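Local structure of carbohydrate kinase, pfkB family (Enterococcus faecalis, 3KTN) at residues A154-F168 against Y187-G199. The protein probably phosphorylates a sugar acid, 2-keto-3-deoxygluconate, as a metal-binding kinase of the PfkB carbohydrate kinase family. Sequence-based numbering, arbitrary orientation.
Sequences AQKAHAYQKKVCFDF and YERILPYCDIVFG
F166 packs against Y187 and I190 of helix 177-190, where its ring meets the two neighbours in different ways. I190 CG2 sits over the centre of one face, 4.1 Å from the ring centroid, while the CZ edge of F166 points into the face of Y187 in an edge-to-face pair with planes at 78°. With CG anti to the backbone N (chi1 176°), the phenyl group rises from the strand into this helical cover, and C194 SG closes against F166 CB at 3.5 Å. F168 completes the aromatic cluster: its CD1 and CE1 lie against the edge of Y187, the two rings inclined at 47°, and its CE2 reaches V197 CG1. The hydroxyl of Y187 is tied to the backbone N of N169, which would hold the hydroxyl end of that ring in place. On the other side of the sheet C165 packs on I196, and helix 278-291 covers C165 and F198.

Farther out, Y193 lies against helix 144-159. Q155 CG comes over its face, 3.8 Å from the centroid, and the edge of Y193 is turned to the face of H158 in an offset edge-to-face pair.

The strands are zipped in parallel by F166 N to I196 O, F198 N to F166 O and F168 N to F198 O. At the polar margin V164 O accepts two hydrogen bonds, from D195 N (2.8 Å) and from I196 N (3.0 Å). D195 returns the grip: its OD2 takes V164 N at 2.9 Å through the anti lone pair, and a water lies within hydrogen-bonding reach of D195 OD2 and Y193 O. The bent chain of K163 carries CD across the D195 carboxylate, close to OD2. Strand 163-167, helix 177-190 and strand 196-198 thus form a beta-alpha-beta crossover within the large central sheet of the ribokinase-like fold.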
loop_
_atom_site.group_PDB
_atom_site.type_symbol
_atom_site.label_atom_id
_atom_site.label_comp_id
_atom_site.label_asym_id
_atom_site.label_seq_id
_atom_site.Cartn_x
_atom_site.Cartn_y
_atom_site.Cartn_z
ATOM N N ALA A 154 44.563 0.912 -0.710
ATOM C CA ALA A 154 45.103 1.311 0.584
ATOM C C ALA A 154 46.563 1.735 0.425
ATOM O O ALA A 154 46.966 2.793 0.908
ATOM C CB ALA A 154 44.990 0.157 1.580
ATOM N N GLN A 155 47.347 0.904 -0.256
ATOM C CA GLN A 155 48.761 1.199 -0.497
ATOM C C GLN A 155 48.885 2.537 -1.208
ATOM O O GLN A 155 49.677 3.392 -0.813
ATOM C CB GLN A 155 49.393 0.108 -1.363
ATOM C CG GLN A 155 49.614 -1.207 -0.645
ATOM C CD GLN A 155 49.790 -2.364 -1.607
ATOM O OE1 GLN A 155 50.364 -2.205 -2.686
ATOM N NE2 GLN A 155 49.307 -3.539 -1.218
ATOM N N LYS A 156 48.093 2.714 -2.260
ATOM C CA LYS A 156 48.108 3.952 -3.028
ATOM C C LYS A 156 47.712 5.140 -2.154
ATOM O O LYS A 156 48.407 6.157 -2.129
ATOM C CB LYS A 156 47.160 3.833 -4.223
ATOM C CG LYS A 156 47.840 4.006 -5.566
ATOM C CD LYS A 156 47.415 2.928 -6.554
ATOM C CE LYS A 156 48.101 3.120 -7.899
ATOM N NZ LYS A 156 47.823 2.009 -8.850
ATOM N N ALA A 157 46.599 5.008 -1.437
ATOM C CA ALA A 157 46.121 6.078 -0.562
ATOM C C ALA A 157 47.233 6.498 0.389
ATOM O O ALA A 157 47.419 7.685 0.664
ATOM C CB ALA A 157 44.906 5.605 0.232
ATOM N N HIS A 158 47.964 5.512 0.895
ATOM C CA HIS A 158 49.065 5.774 1.808
ATOM C C HIS A 158 50.140 6.611 1.113
ATOM O O HIS A 158 50.624 7.597 1.667
ATOM C CB HIS A 158 49.670 4.461 2.298
ATOM C CG HIS A 158 50.802 4.646 3.257
ATOM N ND1 HIS A 158 50.663 5.337 4.444
ATOM C CD2 HIS A 158 52.097 4.258 3.199
ATOM C CE1 HIS A 158 51.824 5.364 5.072
ATOM N NE2 HIS A 158 52.711 4.717 4.338
ATOM N N ALA A 159 50.499 6.213 -0.105
ATOM C CA ALA A 159 51.506 6.924 -0.885
ATOM C C ALA A 159 51.115 8.387 -1.061
ATOM O O ALA A 159 51.937 9.284 -0.864
ATOM C CB ALA A 159 51.676 6.264 -2.246
ATOM N N TYR A 160 49.862 8.625 -1.439
ATOM C CA TYR A 160 49.369 9.985 -1.632
ATOM C C TYR A 160 49.166 10.680 -0.293
ATOM O O TYR A 160 48.730 11.832 -0.239
ATOM C CB TYR A 160 48.043 9.974 -2.391
ATOM C CG TYR A 160 48.163 9.710 -3.871
ATOM C CD1 TYR A 160 48.769 8.549 -4.349
ATOM C CD2 TYR A 160 47.643 10.614 -4.798
ATOM C CE1 TYR A 160 48.851 8.291 -5.717
ATOM C CE2 TYR A 160 47.718 10.366 -6.168
ATOM C CZ TYR A 160 48.322 9.204 -6.620
ATOM O OH TYR A 160 48.393 8.957 -7.972
ATOM N N GLN A 161 49.479 9.977 0.787
ATOM C CA GLN A 161 49.318 10.540 2.118
ATOM C C GLN A 161 47.861 10.889 2.412
ATOM O O GLN A 161 47.569 11.884 3.078
ATOM C CB GLN A 161 50.192 11.786 2.271
ATOM C CG GLN A 161 51.677 11.488 2.395
ATOM C CD GLN A 161 52.518 12.748 2.397
ATOM O OE1 GLN A 161 52.661 13.414 1.370
ATOM N NE2 GLN A 161 53.070 13.091 3.556
ATOM N N LYS A 162 46.949 10.067 1.902
ATOM C CA LYS A 162 45.523 10.274 2.129
ATOM C C LYS A 162 45.131 9.479 3.364
ATOM O O LYS A 162 45.630 8.373 3.577
ATOM C CB LYS A 162 44.704 9.783 0.931
ATOM C CG LYS A 162 45.025 10.482 -0.380
ATOM C CD LYS A 162 44.796 11.979 -0.277
ATOM C CE LYS A 162 45.114 12.675 -1.587
ATOM N NZ LYS A 162 44.831 14.130 -1.497
ATOM N N LYS A 163 44.244 10.039 4.179
ATOM C CA LYS A 163 43.799 9.353 5.385
ATOM C C LYS A 163 43.040 8.088 4.972
ATOM O O LYS A 163 42.242 8.112 4.033
ATOM C CB LYS A 163 42.900 10.275 6.207
ATOM C CG LYS A 163 42.812 9.902 7.673
ATOM C CD LYS A 163 44.165 10.034 8.363
ATOM C CE LYS A 163 44.699 11.457 8.292
ATOM N NZ LYS A 163 45.996 11.595 9.016
ATOM N N VAL A 164 43.301 6.985 5.666
ATOM C CA VAL A 164 42.663 5.713 5.350
ATOM C C VAL A 164 41.838 5.166 6.513
ATOM O O VAL A 164 42.328 5.060 7.639
ATOM C CB VAL A 164 43.722 4.663 4.942
ATOM C CG1 VAL A 164 43.051 3.356 4.558
ATOM C CG2 VAL A 164 44.554 5.193 3.782
ATOM N N CYS A 165 40.581 4.823 6.225
ATOM C CA CYS A 165 39.664 4.286 7.227
ATOM C C CYS A 165 39.288 2.869 6.835
ATOM O O CYS A 165 39.198 2.550 5.653
ATOM C CB CYS A 165 38.413 5.151 7.313
ATOM S SG CYS A 165 38.790 6.897 7.534
ATOM N N PHE A 166 39.055 2.026 7.829
ATOM C CA PHE A 166 38.734 0.631 7.580
ATOM C C PHE A 166 37.826 0.073 8.664
ATOM O O PHE A 166 37.981 0.400 9.842
ATOM C CB PHE A 166 40.037 -0.174 7.536
ATOM C CG PHE A 166 39.838 -1.653 7.387
ATOM C CD1 PHE A 166 39.414 -2.194 6.182
ATOM C CD2 PHE A 166 40.102 -2.510 8.450
ATOM C CE1 PHE A 166 39.250 -3.566 6.039
ATOM C CE2 PHE A 166 39.940 -3.884 8.318
ATOM C CZ PHE A 166 39.517 -4.414 7.110
ATOM N N ASP A 167 36.882 -0.774 8.265
ATOM C CA ASP A 167 35.970 -1.381 9.220
ATOM C C ASP A 167 36.086 -2.892 9.197
ATOM O O ASP A 167 36.120 -3.506 8.133
ATOM C CB ASP A 167 34.519 -0.979 8.912
ATOM C CG ASP A 167 34.001 -1.589 7.615
ATOM O OD1 ASP A 167 33.137 -2.488 7.677
ATOM O OD2 ASP A 167 34.463 -1.182 6.531
ATOM N N PHE A 168 36.169 -3.484 10.381
ATOM C CA PHE A 168 36.229 -4.930 10.506
ATOM C C PHE A 168 34.817 -5.399 10.151
ATOM O O PHE A 168 33.836 -4.874 10.682
ATOM C CB PHE A 168 36.537 -5.332 11.957
ATOM C CG PHE A 168 37.999 -5.295 12.317
ATOM C CD1 PHE A 168 38.755 -6.463 12.316
ATOM C CD2 PHE A 168 38.615 -4.102 12.678
ATOM C CE1 PHE A 168 40.109 -6.443 12.673
ATOM C CE2 PHE A 168 39.966 -4.071 13.037
ATOM C CZ PHE A 168 40.711 -5.240 13.035
ATOM N N TYR A 187 43.407 -9.135 6.642
ATOM C CA TYR A 187 43.325 -7.943 7.475
ATOM C C TYR A 187 44.731 -7.487 7.870
ATOM O O TYR A 187 45.031 -6.288 7.881
ATOM C CB TYR A 187 42.486 -8.233 8.727
ATOM C CG TYR A 187 40.984 -8.149 8.503
ATOM C CD1 TYR A 187 40.379 -8.767 7.406
ATOM C CD2 TYR A 187 40.167 -7.457 9.395
ATOM C CE1 TYR A 187 38.997 -8.694 7.205
ATOM C CE2 TYR A 187 38.784 -7.379 9.202
ATOM C CZ TYR A 187 38.207 -7.999 8.107
ATOM O OH TYR A 187 36.844 -7.924 7.922
ATOM N N GLU A 188 45.600 -8.446 8.183
ATOM C CA GLU A 188 46.967 -8.116 8.573
ATOM C C GLU A 188 47.681 -7.403 7.432
ATOM O O GLU A 188 48.561 -6.580 7.661
ATOM C CB GLU A 188 47.724 -9.385 8.984
ATOM C CG GLU A 188 47.067 -10.088 10.164
ATOM C CD GLU A 188 47.837 -11.296 10.666
ATOM O OE1 GLU A 188 48.358 -12.070 9.832
ATOM O OE2 GLU A 188 47.901 -11.480 11.903
ATOM N N ARG A 189 47.271 -7.695 6.202
ATOM C CA ARG A 189 47.878 -7.070 5.035
ATOM C C ARG A 189 47.463 -5.616 4.836
ATOM O O ARG A 189 48.269 -4.794 4.395
ATOM C CB ARG A 189 47.543 -7.872 3.776
ATOM C CG ARG A 189 48.074 -9.293 3.798
ATOM C CD ARG A 189 47.604 -10.084 2.592
ATOM N NE ARG A 189 48.074 -9.508 1.336
ATOM C CZ ARG A 189 47.806 -10.027 0.142
ATOM N NH1 ARG A 189 47.073 -11.132 0.049
ATOM N NH2 ARG A 189 48.271 -9.450 -0.957
ATOM N N ILE A 190 46.216 -5.284 5.167
ATOM C CA ILE A 190 45.749 -3.909 4.977
ATOM C C ILE A 190 45.943 -3.014 6.194
ATOM O O ILE A 190 46.166 -1.812 6.054
ATOM C CB ILE A 190 44.247 -3.861 4.572
ATOM C CG1 ILE A 190 43.897 -2.469 4.036
ATOM C CG2 ILE A 190 43.369 -4.181 5.779
ATOM C CD1 ILE A 190 42.481 -2.348 3.476
ATOM N N LEU A 191 45.865 -3.597 7.385
ATOM C CA LEU A 191 46.020 -2.828 8.616
ATOM C C LEU A 191 47.232 -1.896 8.671
ATOM O O LEU A 191 47.148 -0.805 9.235
ATOM C CB LEU A 191 46.020 -3.776 9.817
ATOM C CG LEU A 191 44.609 -4.268 10.174
ATOM C CD1 LEU A 191 44.663 -5.428 11.158
ATOM C CD2 LEU A 191 43.827 -3.099 10.754
ATOM N N PRO A 192 48.375 -2.308 8.095
ATOM C CA PRO A 192 49.555 -1.438 8.127
ATOM C C PRO A 192 49.351 -0.094 7.419
ATOM O O PRO A 192 50.115 0.848 7.622
ATOM C CB PRO A 192 50.626 -2.288 7.446
ATOM C CG PRO A 192 50.236 -3.684 7.830
ATOM C CD PRO A 192 48.735 -3.658 7.625
ATOM N N TYR A 193 48.310 -0.007 6.594
ATOM C CA TYR A 193 48.026 1.215 5.842
ATOM C C TYR A 193 46.890 2.074 6.394
ATOM O O TYR A 193 46.647 3.173 5.895
ATOM C CB TYR A 193 47.704 0.853 4.395
ATOM C CG TYR A 193 48.834 0.152 3.688
ATOM C CD1 TYR A 193 49.942 0.865 3.228
ATOM C CD2 TYR A 193 48.811 -1.229 3.498
ATOM C CE1 TYR A 193 51.000 0.220 2.594
ATOM C CE2 TYR A 193 49.864 -1.884 2.867
ATOM C CZ TYR A 193 50.954 -1.153 2.418
ATOM O OH TYR A 193 51.997 -1.791 1.793
ATOM N N CYS A 194 46.207 1.584 7.423
ATOM C CA CYS A 194 45.075 2.303 8.004
ATOM C C CYS A 194 45.426 3.316 9.082
ATOM O O CYS A 194 46.393 3.148 9.822
ATOM C CB CYS A 194 44.070 1.303 8.578
ATOM S SG CYS A 194 43.572 0.033 7.409
ATOM N N ASP A 195 44.615 4.367 9.164
ATOM C CA ASP A 195 44.784 5.422 10.154
ATOM C C ASP A 195 43.644 5.348 11.170
ATOM O O ASP A 195 43.858 5.499 12.375
ATOM C CB ASP A 195 44.776 6.794 9.475
ATOM C CG ASP A 195 45.936 6.978 8.511
ATOM O OD1 ASP A 195 47.101 6.918 8.966
ATOM O OD2 ASP A 195 45.688 7.180 7.302
ATOM N N ILE A 196 42.431 5.118 10.675
ATOM C CA ILE A 196 41.249 5.025 11.533
ATOM C C ILE A 196 40.598 3.667 11.326
ATOM O O ILE A 196 40.258 3.298 10.203
ATOM C CB ILE A 196 40.234 6.138 11.199
ATOM C CG1 ILE A 196 40.911 7.502 11.331
ATOM C CG2 ILE A 196 39.029 6.051 12.134
ATOM C CD1 ILE A 196 40.027 8.669 10.955
ATOM N N VAL A 197 40.427 2.922 12.410
ATOM C CA VAL A 197 39.845 1.591 12.317
ATOM C C VAL A 197 38.616 1.397 13.201
ATOM O O VAL A 197 38.599 1.811 14.362
ATOM C CB VAL A 197 40.898 0.523 12.685
ATOM C CG1 VAL A 197 40.298 -0.864 12.583
ATOM C CG2 VAL A 197 42.112 0.654 11.766
ATOM N N PHE A 198 37.593 0.760 12.637
ATOM C CA PHE A 198 36.355 0.478 13.354
ATOM C C PHE A 198 36.262 -1.015 13.626
ATOM O O PHE A 198 36.357 -1.831 12.711
ATOM C CB PHE A 198 35.152 0.945 12.528
ATOM C CG PHE A 198 35.095 2.434 12.345
ATOM C CD1 PHE A 198 34.724 3.261 13.392
ATOM C CD2 PHE A 198 35.470 3.011 11.140
ATOM C CE1 PHE A 198 34.732 4.650 13.245
ATOM C CE2 PHE A 198 35.481 4.397 10.982
ATOM C CZ PHE A 198 35.113 5.219 12.038
ATOM N N GLY A 199 36.093 -1.368 14.894
ATOM C CA GLY A 199 36.003 -2.768 15.260
ATOM C C GLY A 199 35.822 -2.932 16.755
ATOM O O GLY A 199 35.760 -1.945 17.489
HETATM O O HOH W 1 47.401 6.054 5.462
HETATM O O HOH W 2 33.451 -2.817 12.280
#